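Local coordinates for SAHS1 (PDB 5XN9), which acts as a secreted, heat-soluble molecular shield that protects against desiccation, and has a fatty-acid-binding-protein-like barrel that probably binds lipid, at residues M9-N20 with V128-S137; R104-Y112 with E120-V128. All blocks are in the same frame, centred on the assembly; numbering follows the deposited sequence.

Contact 1 of 2, residues M9-N20 with V128-S137; sequences MGKWESTDRIEN and VTAKRWYKKS. With MG (magnesium ion), chain C; EDO (1,2-ethanediol), chain G; ACY (acetic acid), chain L.
Glu-13 and Lys-135 form an antiparallel hydrogen-bonded pair, with Glu-13 N to Lys-135 O and Lys-135 N to Glu-13 O both 2.8 Å; Glu-19 and Lys-131 repeat the pattern further along. Between Ser-14/Tyr-134 and Ile-18/Arg-132 the register slips by two residues, which identifies a beta bulge. There Trp-133 O takes two donors, Thr-15 N in the carbonyl plane at 3.1 Å and Thr-15 OG1 from above that plane at 2.9 Å. Because OG1 sits between backbone N and carbonyl carbon (chi1 69°), it also accepts from Arg-17 N, closing an ST turn. Just past strand 17-19, Asn-20 ND2 reaches Thr-129 O at 3.0 Å.

Two basic side chains lie over tryptophan faces, one by its guanidinium and one by its methylenes. In the conformer described, the Arg-17 guanidinium stacks on Trp-133, planes 17° apart, with CZ 4.0 Å from the centroid of the five-membered ring; its NH2 also forms a salt bridge with Glu-118. Lys-136, bent at chi2, lays CD over the six-membered ring of Trp-12 in a CH-pi contact.

On the metal side, Tyr-134 OH binds magnesium at 2.0 Å, joined by His-43 and an acetate, while Arg-132 NH1 donates to that acetate, its NH2 is held by Asn-38, and Ser-14 CB covers one guanidinium face. Pairing of the first and last strands closes the beta-barrel of the fatty-acid-binding-protein fold.

Contact 2 of 2, residues R104-Y112 with E120-V128; sequences RNKVIHDEY and EKTYKVGDV. With ZN (zinc ion), chain D; ACY (acetic acid), chain L.
Tyr-112 and Lys-121, a non-hydrogen-bonded antiparallel pair, run side by side and meet at their polar ends. Lys-121 sends CG away from its backbone N (chi1 -173°) and stays extended, which carries CE to 3.5 Å from Tyr-112 CZ and lets NZ donate to Tyr-112 OH at 3.0 Å. The same NZ donates to the acetate OXT at 2.6 Å, and a long salt bridge of 3.7 Å links it to Asp-110 OD2. These three oxygens would help to stabilise a charged amine. A phenylalanine in place of Tyr-112 would probably keep the ring beside the lysine chain but leave NZ without its phenolic acceptor, and so less firmly placed.

Tyr-123, on the same face, meets the acetate with its ring edge and donates from OH to the acetate O at 2.7 Å. Lys-121 CG lies over one face of that ring, and the Asp-110 carboxylate stands nearly upright to it, planes 83° apart.

The other face carries Glu-111 beside Thr-122; in the conformer described, one water joins Glu-111 OE2, Thr-122 OG1 and Glu-120 O, and Lys-131 also hydrogen-bonds Thr-122 OG1. His-109 pairs with Lys-124, yet its ring leads away, so that NE2 binds zinc at 2.0 Å together with Glu-98.

Four backbone bonds set the antiparallel register, the straightest being His-109 N to Lys-124 O (2.8 Å, 171° at the hydrogen). This is a beta hairpin of the barrel wall, whose Lys-121 and Tyr-123 hold an acetic acid, probably from the crystallisation liquor, that by analogy with relatives may mark the lipid head-group pocket.

The centres of the two contacts lie about 14 Å apart in one antiparallel sheet. Strand order there runs 10-19, 128-136, 118-125, 106-114, so contact 1 supplies the first two and contact 2 the last two of four adjacent strands. Along the chain, contact 2 is nested inside the loop that contact 1 closes, and a type II' turn from Val-125 to Val-128, the residue common to both, leads from one to the other. Lys-131 NZ bridges to Glu-120 OE1 at 2.6 Å across their boundary. Both contribute to the acetate site, Arg-132 from one and Lys-121 with Tyr-123 from the other, consistent with a lipid-carboxylate pocket built from neighbouring strands.

Contact 1 of 2, residues M9-N20 with V128-S137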
loop_
_atom_site.group_PDB
_atom_site.type_symbol
_atom_site.label_atom_id
_atom_site.label_comp_id
_atom_site.label_asym_id
_atom_site.label_seq_id
_atom_site.Cartn_x
_atom_site.Cartn_y
_atom_site.Cartn_z
ATOM N N MET A 9 -1.283 11.468 -4.328
ATOM C CA MET A 9 0.044 11.927 -3.948
ATOM C C MET A 9 -0.022 12.658 -2.615
ATOM O O MET A 9 -1.015 13.321 -2.292
ATOM C CB MET A 9 0.616 12.848 -5.028
ATOM C CG MET A 9 0.904 12.114 -6.322
ATOM S SD MET A 9 1.232 13.188 -7.735
ATOM C CE MET A 9 2.805 13.889 -7.244
ATOM N N GLY A 10 1.034 12.521 -1.834
ATOM C CA GLY A 10 1.139 13.232 -0.582
ATOM C C GLY A 10 1.694 12.340 0.506
ATOM O O GLY A 10 2.217 11.256 0.248
ATOM N N LYS A 11 1.579 12.825 1.739
ATOM C CA LYS A 11 2.054 12.132 2.928
ATOM C C LYS A 11 0.838 11.727 3.744
ATOM O O LYS A 11 0.069 12.590 4.183
ATOM C CB LYS A 11 2.952 13.048 3.753
ATOM C CG LYS A 11 4.182 13.513 3.021
ATOM C CD LYS A 11 5.106 14.255 3.979
ATOM C CE LYS A 11 6.254 14.880 3.236
ATOM N NZ LYS A 11 5.727 15.851 2.246
ATOM N N TRP A 12 0.666 10.424 3.938
ATOM C CA TRP A 12 -0.528 9.861 4.554
ATOM C C TRP A 12 -0.142 9.087 5.803
ATOM O O TRP A 12 0.869 8.385 5.812
ATOM C CB TRP A 12 -1.218 8.907 3.581
ATOM C CG TRP A 12 -1.555 9.548 2.278
ATOM C CD1 TRP A 12 -0.850 9.463 1.106
ATOM C CD2 TRP A 12 -2.683 10.384 2.010
ATOM N NE1 TRP A 12 -1.481 10.193 0.123
ATOM C CE2 TRP A 12 -2.603 10.775 0.654
ATOM C CE3 TRP A 12 -3.752 10.846 2.786
ATOM C CZ2 TRP A 12 -3.558 11.589 0.056
ATOM C CZ3 TRP A 12 -4.698 11.659 2.192
ATOM C CH2 TRP A 12 -4.594 12.025 0.838
ATOM N N GLU A 13 -0.973 9.181 6.842
ATOM C CA GLU A 13 -0.702 8.539 8.120
ATOM C C GLU A 13 -1.934 7.755 8.547
ATOM O O GLU A 13 -3.058 8.239 8.401
ATOM C CB GLU A 13 -0.374 9.610 9.166
ATOM C CG GLU A 13 -0.275 9.113 10.584
ATOM C CD GLU A 13 -0.005 10.240 11.560
ATOM O OE1 GLU A 13 -0.067 9.997 12.781
ATOM O OE2 GLU A 13 0.269 11.369 11.102
ATOM N N SER A 14 -1.725 6.548 9.075
ATOM C CA SER A 14 -2.851 5.700 9.458
ATOM C C SER A 14 -3.617 6.287 10.636
ATOM O O SER A 14 -3.078 7.044 11.448
ATOM C CB SER A 14 -2.374 4.288 9.796
ATOM O OG SER A 14 -1.459 4.293 10.874
ATOM N N THR A 15 -4.899 5.943 10.713
ATOM C CA THR A 15 -5.776 6.393 11.779
ATOM C C THR A 15 -6.196 5.193 12.621
ATOM O O THR A 15 -5.666 4.085 12.476
ATOM C CB THR A 15 -7.003 7.091 11.184
ATOM O OG1 THR A 15 -7.821 6.116 10.525
ATOM C CG2 THR A 15 -6.585 8.166 10.183
ATOM N N ASP A 16 -7.171 5.415 13.504
ATOM C CA ASP A 16 -7.744 4.329 14.287
ATOM C C ASP A 16 -8.744 3.495 13.500
ATOM O O ASP A 16 -9.146 2.429 13.978
ATOM C CB ASP A 16 -8.433 4.881 15.539
ATOM C CG ASP A 16 -7.450 5.420 16.555
ATOM O OD1 ASP A 16 -6.237 5.177 16.390
ATOM O OD2 ASP A 16 -7.892 6.074 17.524
ATOM N N ARG A 17 -9.154 3.954 12.320
ATOM C CA ARG A 17 -10.185 3.275 11.547
ATOM C C ARG A 17 -9.558 2.167 10.711
ATOM O O ARG A 17 -8.667 2.420 9.889
ATOM C CB ARG A 17 -10.924 4.276 10.664
ATOM C CG ARG A 17 -11.639 5.366 11.451
ATOM C CD ARG A 17 -11.880 6.588 10.585
ATOM N NE ARG A 17 -12.908 6.346 9.580
ATOM C CZ ARG A 17 -13.032 7.044 8.457
ATOM N NH1 ARG A 17 -14.004 6.759 7.601
ATOM N NH2 ARG A 17 -12.176 8.022 8.186
ATOM N N ILE A 18 -10.026 0.939 10.926
ATOM C CA ILE A 18 -9.495 -0.232 10.247
ATOM C C ILE A 18 -10.612 -1.263 10.263
ATOM O O ILE A 18 -11.447 -1.276 11.173
ATOM C CB ILE A 18 -8.210 -0.723 10.963
ATOM C CG1 ILE A 18 -7.523 -1.847 10.188
ATOM C CG2 ILE A 18 -8.511 -1.124 12.405
ATOM C CD1 ILE A 18 -6.085 -2.060 10.624
ATOM N N GLU A 19 -10.661 -2.102 9.230
ATOM C CA GLU A 19 -11.768 -3.040 9.087
ATOM C C GLU A 19 -11.266 -4.341 8.489
ATOM O O GLU A 19 -10.692 -4.343 7.397
ATOM C CB GLU A 19 -12.864 -2.441 8.208
ATOM C CG GLU A 19 -14.088 -3.315 8.053
ATOM C CD GLU A 19 -15.134 -2.657 7.186
ATOM O OE1 GLU A 19 -15.919 -1.840 7.714
ATOM O OE2 GLU A 19 -15.145 -2.938 5.967
ATOM N N ASN A 20 -11.474 -5.437 9.216
ATOM C CA ASN A 20 -11.237 -6.796 8.734
ATOM C C ASN A 20 -9.774 -7.060 8.400
ATOM O O ASN A 20 -9.464 -7.962 7.609
ATOM C CB ASN A 20 -12.135 -7.143 7.541
ATOM C CG ASN A 20 -12.388 -8.629 7.418
ATOM O OD1 ASN A 20 -12.529 -9.327 8.425
ATOM N ND2 ASN A 20 -12.447 -9.125 6.184
ATOM N N VAL A 128 -11.309 -12.060 0.253
ATOM C CA VAL A 128 -11.136 -11.432 1.560
ATOM C C VAL A 128 -10.741 -9.979 1.337
ATOM O O VAL A 128 -9.730 -9.699 0.675
ATOM C CB VAL A 128 -10.082 -12.170 2.399
ATOM C CG1 VAL A 128 -9.837 -11.436 3.706
ATOM C CG2 VAL A 128 -10.519 -13.606 2.662
ATOM N N THR A 129 -11.529 -9.050 1.884
ATOM C CA THR A 129 -11.263 -7.631 1.699
ATOM C C THR A 129 -11.068 -6.969 3.054
ATOM O O THR A 129 -11.844 -7.204 3.987
ATOM C CB THR A 129 -12.463 -6.967 1.019
ATOM O OG1 THR A 129 -12.766 -7.660 -0.199
ATOM C CG2 THR A 129 -12.183 -5.500 0.730
ATOM N N ALA A 130 -10.039 -6.132 3.158
ATOM C CA ALA A 130 -9.842 -5.300 4.334
ATOM C C ALA A 130 -9.719 -3.846 3.908
ATOM O O ALA A 130 -9.448 -3.536 2.745
ATOM C CB ALA A 130 -8.614 -5.722 5.142
ATOM N N LYS A 131 -9.923 -2.949 4.868
ATOM C CA LYS A 131 -9.826 -1.529 4.594
ATOM C C LYS A 131 -9.103 -0.839 5.731
ATOM O O LYS A 131 -9.185 -1.250 6.894
ATOM C CB LYS A 131 -11.204 -0.901 4.414
ATOM C CG LYS A 131 -11.857 -1.251 3.095
ATOM C CD LYS A 131 -13.250 -0.677 3.019
ATOM C CE LYS A 131 -13.875 -0.953 1.668
ATOM N NZ LYS A 131 -13.226 -0.139 0.621
ATOM N N ARG A 132 -8.404 0.230 5.383
ATOM C CA ARG A 132 -7.725 1.036 6.374
ATOM C C ARG A 132 -7.805 2.482 5.920
ATOM O O ARG A 132 -7.704 2.761 4.726
ATOM C CB ARG A 132 -6.285 0.571 6.458
ATOM C CG ARG A 132 -5.674 0.856 7.739
ATOM C CD ARG A 132 -4.342 0.209 7.853
ATOM N NE ARG A 132 -3.791 0.576 9.130
ATOM C CZ ARG A 132 -2.513 0.485 9.443
ATOM N NH1 ARG A 132 -1.634 0.036 8.551
ATOM N NH2 ARG A 132 -2.127 0.853 10.646
ATOM N N TRP A 133 -8.028 3.397 6.862
ATOM C CA TRP A 133 -8.191 4.802 6.530
ATOM C C TRP A 133 -6.991 5.603 7.009
ATOM O O TRP A 133 -6.474 5.370 8.109
ATOM C CB TRP A 133 -9.484 5.364 7.113
ATOM C CG TRP A 133 -10.671 4.866 6.356
ATOM C CD1 TRP A 133 -11.308 5.499 5.328
ATOM C CD2 TRP A 133 -11.337 3.608 6.527
ATOM N NE1 TRP A 133 -12.343 4.725 4.865
ATOM C CE2 TRP A 133 -12.380 3.557 5.579
ATOM C CE3 TRP A 133 -11.158 2.523 7.392
ATOM C CZ2 TRP A 133 -13.246 2.469 5.478
ATOM C CZ3 TRP A 133 -12.018 1.442 7.289
ATOM C CH2 TRP A 133 -13.052 1.425 6.341
ATOM N N TYR A 134 -6.549 6.534 6.164
ATOM C CA TYR A 134 -5.389 7.373 6.414
ATOM C C TYR A 134 -5.793 8.840 6.329
ATOM O O TYR A 134 -6.741 9.200 5.627
ATOM C CB TYR A 134 -4.303 7.102 5.357
ATOM C CG TYR A 134 -3.692 5.725 5.459
ATOM C CD1 TYR A 134 -4.370 4.594 5.009
ATOM C CD2 TYR A 134 -2.437 5.551 6.023
ATOM C CE1 TYR A 134 -3.810 3.341 5.124
ATOM C CE2 TYR A 134 -1.873 4.301 6.141
ATOM C CZ TYR A 134 -2.562 3.198 5.692
ATOM O OH TYR A 134 -2.009 1.942 5.803
ATOM N N LYS A 135 -5.057 9.690 7.038
ATOM C CA LYS A 135 -5.242 11.134 6.977
ATOM C C LYS A 135 -3.960 11.788 6.474
ATOM O O LYS A 135 -2.876 11.220 6.568
ATOM C CB LYS A 135 -5.588 11.691 8.360
ATOM C CG LYS A 135 -4.533 11.378 9.416
ATOM C CD LYS A 135 -4.935 11.887 10.796
ATOM C CE LYS A 135 -3.918 11.474 11.853
ATOM N NZ LYS A 135 -4.293 11.945 13.220
ATOM N N LYS A 136 -4.090 12.993 5.924
ATOM C CA LYS A 136 -2.907 13.757 5.542
ATOM C C LYS A 136 -2.057 14.057 6.773
ATOM O O LYS A 136 -2.578 14.381 7.844
ATOM C CB LYS A 136 -3.329 15.070 4.883
ATOM C CG LYS A 136 -3.806 14.925 3.449
ATOM C CD LYS A 136 -2.635 14.880 2.474
ATOM C CE LYS A 136 -3.055 15.357 1.087
ATOM N NZ LYS A 136 -1.926 15.395 0.117
ATOM N N SER A 137 -0.739 13.949 6.618
ATOM C CA SER A 137 0.152 14.130 7.756
ATOM C C SER A 137 0.237 15.596 8.173
ATOM O O SER A 137 0.198 16.507 7.342
ATOM C CB SER A 137 1.545 13.599 7.438
ATOM O OG SER A 137 1.556 12.186 7.499
HETATM MG MG MG C . -0.854 1.107 4.448
HETATM C C1 EDO G . 8.642 16.917 1.268
HETATM O O1 EDO G . 9.505 16.363 2.270
HETATM C C2 EDO G . 7.942 18.152 1.825
HETATM O O2 EDO G . 6.752 18.406 1.068
HETATM C C ACY L . -0.298 -1.041 4.841
HETATM O O ACY L . -1.168 -1.246 5.716
HETATM O OXT ACY L . -0.547 -0.592 3.701
HETATM C CH3 ACY L . 1.133 -1.349 5.176
HETATM O O HOH W 1 0.877 15.665 1.868
HETATM O O HOH W 2 3.272 10.539 5.906
HETATM O O HOH W 3 -5.765 2.636 10.188
#

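Contact 2 of 2, residues R104-Y112 with E120-V128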
loop_
_atom_site.group_PDB
_atom_site.type_symbol
_atom_site.label_atom_id
_atom_site.label_comp_id
_atom_site.label_asym_id
_atom_site.label_seq_id
_atom_site.Cartn_x
_atom_site.Cartn_y
_atom_site.Cartn_z
ATOM N N ARG A 104 4.398 -17.816 -2.927
ATOM C CA ARG A 104 3.257 -18.227 -2.125
ATOM C C ARG A 104 1.990 -18.389 -2.949
ATOM O O ARG A 104 0.922 -18.648 -2.385
ATOM C CB ARG A 104 3.024 -17.221 -1.007
ATOM C CG ARG A 104 4.296 -16.855 -0.297
ATOM C CD ARG A 104 4.033 -16.402 1.104
ATOM N NE ARG A 104 5.286 -16.165 1.803
ATOM C CZ ARG A 104 5.375 -15.921 3.101
ATOM N NH1 ARG A 104 6.563 -15.705 3.651
ATOM N NH2 ARG A 104 4.276 -15.893 3.844
ATOM N N ASN A 105 2.082 -18.240 -4.266
ATOM C CA ASN A 105 0.918 -18.321 -5.141
ATOM C C ASN A 105 -0.205 -17.394 -4.667
ATOM O O ASN A 105 -1.370 -17.786 -4.554
ATOM C CB ASN A 105 0.433 -19.767 -5.294
ATOM C CG ASN A 105 -0.543 -19.927 -6.437
ATOM O OD1 ASN A 105 -0.445 -19.226 -7.445
ATOM N ND2 ASN A 105 -1.499 -20.839 -6.286
ATOM N N LYS A 106 0.157 -16.148 -4.366
ATOM C CA LYS A 106 -0.816 -15.147 -3.955
ATOM C C LYS A 106 -0.843 -13.990 -4.946
ATOM O O LYS A 106 0.196 -13.581 -5.488
ATOM C CB LYS A 106 -0.531 -14.609 -2.543
ATOM C CG LYS A 106 -0.706 -15.617 -1.401
ATOM C CD LYS A 106 -2.181 -15.875 -1.075
ATOM C CE LYS A 106 -2.354 -16.879 0.067
ATOM N NZ LYS A 106 -2.285 -18.278 -0.422
ATOM N N VAL A 107 -2.049 -13.480 -5.182
ATOM C CA VAL A 107 -2.278 -12.250 -5.925
ATOM C C VAL A 107 -3.023 -11.304 -4.998
ATOM O O VAL A 107 -4.051 -11.681 -4.422
ATOM C CB VAL A 107 -3.094 -12.518 -7.206
ATOM C CG1 VAL A 107 -3.407 -11.209 -7.938
ATOM C CG2 VAL A 107 -2.349 -13.485 -8.102
ATOM N N ILE A 108 -2.501 -10.091 -4.840
ATOM C CA ILE A 108 -3.045 -9.102 -3.916
ATOM C C ILE A 108 -3.453 -7.869 -4.707
ATOM O O ILE A 108 -2.727 -7.430 -5.607
ATOM C CB ILE A 108 -2.005 -8.712 -2.845
ATOM C CG1 ILE A 108 -1.529 -9.943 -2.068
ATOM C CG2 ILE A 108 -2.577 -7.681 -1.884
ATOM C CD1 ILE A 108 -0.358 -9.656 -1.162
ATOM N N HIS A 109 -4.627 -7.332 -4.386
ATOM C CA HIS A 109 -5.083 -6.054 -4.917
ATOM C C HIS A 109 -4.949 -4.996 -3.835
ATOM O O HIS A 109 -5.412 -5.196 -2.707
ATOM C CB HIS A 109 -6.549 -6.139 -5.346
ATOM C CG HIS A 109 -6.770 -6.944 -6.584
ATOM N ND1 HIS A 109 -8.029 -7.279 -7.039
ATOM C CD2 HIS A 109 -5.894 -7.478 -7.468
ATOM C CE1 HIS A 109 -7.916 -7.993 -8.146
ATOM N NE2 HIS A 109 -6.632 -8.121 -8.431
ATOM N N ASP A 110 -4.317 -3.879 -4.179
ATOM C CA ASP A 110 -4.282 -2.701 -3.329
ATOM C C ASP A 110 -4.997 -1.583 -4.071
ATOM O O ASP A 110 -4.841 -1.438 -5.284
ATOM C CB ASP A 110 -2.839 -2.251 -3.111
ATOM C CG ASP A 110 -2.156 -2.994 -1.992
ATOM O OD1 ASP A 110 -2.833 -3.784 -1.299
ATOM O OD2 ASP A 110 -0.943 -2.770 -1.800
ATOM N N GLU A 111 -5.815 -0.828 -3.358
ATOM C CA GLU A 111 -6.448 0.342 -3.941
ATOM C C GLU A 111 -6.247 1.519 -3.005
ATOM O O GLU A 111 -6.280 1.367 -1.781
ATOM C CB GLU A 111 -7.945 0.126 -4.223
ATOM C CG GLU A 111 -8.637 1.346 -4.829
ATOM C CD GLU A 111 -10.145 1.207 -4.893
ATOM O OE1 GLU A 111 -10.691 1.176 -6.011
ATOM O OE2 GLU A 111 -10.784 1.127 -3.825
ATOM N N TYR A 112 -6.009 2.686 -3.590
ATOM C CA TYR A 112 -5.869 3.936 -2.849
ATOM C C TYR A 112 -6.918 4.904 -3.374
ATOM O O TYR A 112 -6.850 5.324 -4.534
ATOM C CB TYR A 112 -4.473 4.536 -3.050
ATOM C CG TYR A 112 -3.355 3.637 -2.581
ATOM C CD1 TYR A 112 -2.929 2.564 -3.359
ATOM C CD2 TYR A 112 -2.720 3.861 -1.361
ATOM C CE1 TYR A 112 -1.910 1.730 -2.926
ATOM C CE2 TYR A 112 -1.698 3.029 -0.921
ATOM C CZ TYR A 112 -1.301 1.964 -1.710
ATOM O OH TYR A 112 -0.297 1.119 -1.281
ATOM N N GLU A 120 -8.609 6.168 1.687
ATOM C CA GLU A 120 -9.115 4.845 2.026
ATOM C C GLU A 120 -8.309 3.814 1.241
ATOM O O GLU A 120 -8.280 3.860 0.008
ATOM C CB GLU A 120 -10.598 4.756 1.664
ATOM C CG GLU A 120 -11.288 3.460 2.064
ATOM C CD GLU A 120 -12.775 3.453 1.723
ATOM O OE1 GLU A 120 -13.252 2.441 1.164
ATOM O OE2 GLU A 120 -13.465 4.457 2.011
ATOM N N LYS A 121 -7.634 2.911 1.949
ATOM C CA LYS A 121 -6.878 1.842 1.314
ATOM C C LYS A 121 -7.650 0.541 1.452
ATOM O O LYS A 121 -8.077 0.177 2.553
ATOM C CB LYS A 121 -5.477 1.679 1.900
ATOM C CG LYS A 121 -4.646 0.676 1.118
ATOM C CD LYS A 121 -3.168 0.735 1.467
ATOM C CE LYS A 121 -2.420 -0.315 0.683
ATOM N NZ LYS A 121 -1.013 -0.455 1.136
ATOM N N THR A 122 -7.846 -0.140 0.333
ATOM C CA THR A 122 -8.531 -1.421 0.304
ATOM C C THR A 122 -7.521 -2.493 -0.070
ATOM O O THR A 122 -6.728 -2.309 -0.997
ATOM C CB THR A 122 -9.673 -1.387 -0.709
ATOM O OG1 THR A 122 -10.588 -0.345 -0.351
ATOM C CG2 THR A 122 -10.412 -2.712 -0.716
ATOM N N TYR A 123 -7.545 -3.598 0.664
ATOM C CA TYR A 123 -6.625 -4.707 0.479
ATOM C C TYR A 123 -7.485 -5.918 0.172
ATOM O O TYR A 123 -8.424 -6.207 0.917
ATOM C CB TYR A 123 -5.864 -4.996 1.785
ATOM C CG TYR A 123 -5.231 -3.799 2.492
ATOM C CD1 TYR A 123 -6.011 -2.855 3.159
ATOM C CD2 TYR A 123 -3.859 -3.646 2.529
ATOM C CE1 TYR A 123 -5.441 -1.778 3.810
ATOM C CE2 TYR A 123 -3.273 -2.572 3.190
ATOM C CZ TYR A 123 -4.069 -1.639 3.828
ATOM O OH TYR A 123 -3.496 -0.569 4.486
ATOM N N LYS A 124 -7.185 -6.620 -0.913
ATOM C CA LYS A 124 -7.972 -7.796 -1.263
ATOM C C LYS A 124 -7.051 -8.937 -1.646
ATOM O O LYS A 124 -6.088 -8.745 -2.395
ATOM C CB LYS A 124 -8.912 -7.542 -2.437
ATOM C CG LYS A 124 -10.122 -6.681 -2.155
ATOM C CD LYS A 124 -10.979 -6.603 -3.412
ATOM C CE LYS A 124 -12.167 -5.672 -3.257
ATOM N NZ LYS A 124 -12.632 -5.198 -4.586
ATOM N N VAL A 125 -7.369 -10.134 -1.161
ATOM C CA VAL A 125 -6.711 -11.343 -1.635
ATOM C C VAL A 125 -7.794 -12.410 -1.771
ATOM O O VAL A 125 -8.437 -12.776 -0.783
ATOM C CB VAL A 125 -5.553 -11.791 -0.721
ATOM C CG1 VAL A 125 -5.999 -11.934 0.740
ATOM C CG2 VAL A 125 -4.896 -13.055 -1.249
ATOM N N GLY A 126 -8.039 -12.861 -2.997
ATOM C CA GLY A 126 -9.193 -13.719 -3.223
ATOM C C GLY A 126 -10.463 -13.011 -2.797
ATOM O O GLY A 126 -10.725 -11.867 -3.188
ATOM N N ASP A 127 -11.277 -13.689 -1.983
ATOM C CA ASP A 127 -12.566 -13.157 -1.547
ATOM C C ASP A 127 -12.501 -12.406 -0.223
ATOM O O ASP A 127 -13.551 -12.133 0.370
ATOM C CB ASP A 127 -13.615 -14.275 -1.448
ATOM C CG ASP A 127 -13.302 -15.293 -0.355
ATOM O OD1 ASP A 127 -12.125 -15.421 0.038
ATOM O OD2 ASP A 127 -14.242 -15.985 0.105
ATOM N N VAL A 128 -11.309 -12.060 0.253
ATOM C CA VAL A 128 -11.136 -11.432 1.560
ATOM C C VAL A 128 -10.741 -9.979 1.337
ATOM O O VAL A 128 -9.730 -9.699 0.675
ATOM C CB VAL A 128 -10.082 -12.170 2.399
ATOM C CG1 VAL A 128 -9.837 -11.436 3.706
ATOM C CG2 VAL A 128 -10.519 -13.606 2.662
HETATM ZN ZN ZN D . -5.934 -8.848 -10.216
HETATM C C ACY L . -0.298 -1.041 4.841
HETATM O O ACY L . -1.168 -1.246 5.716
HETATM O OXT ACY L . -0.547 -0.592 3.701
HETATM C CH3 ACY L . 1.133 -1.349 5.176
HETATM O O HOH W 4 -6.597 -11.889 -5.337
HETATM O O HOH W 5 -10.040 2.103 -1.295
#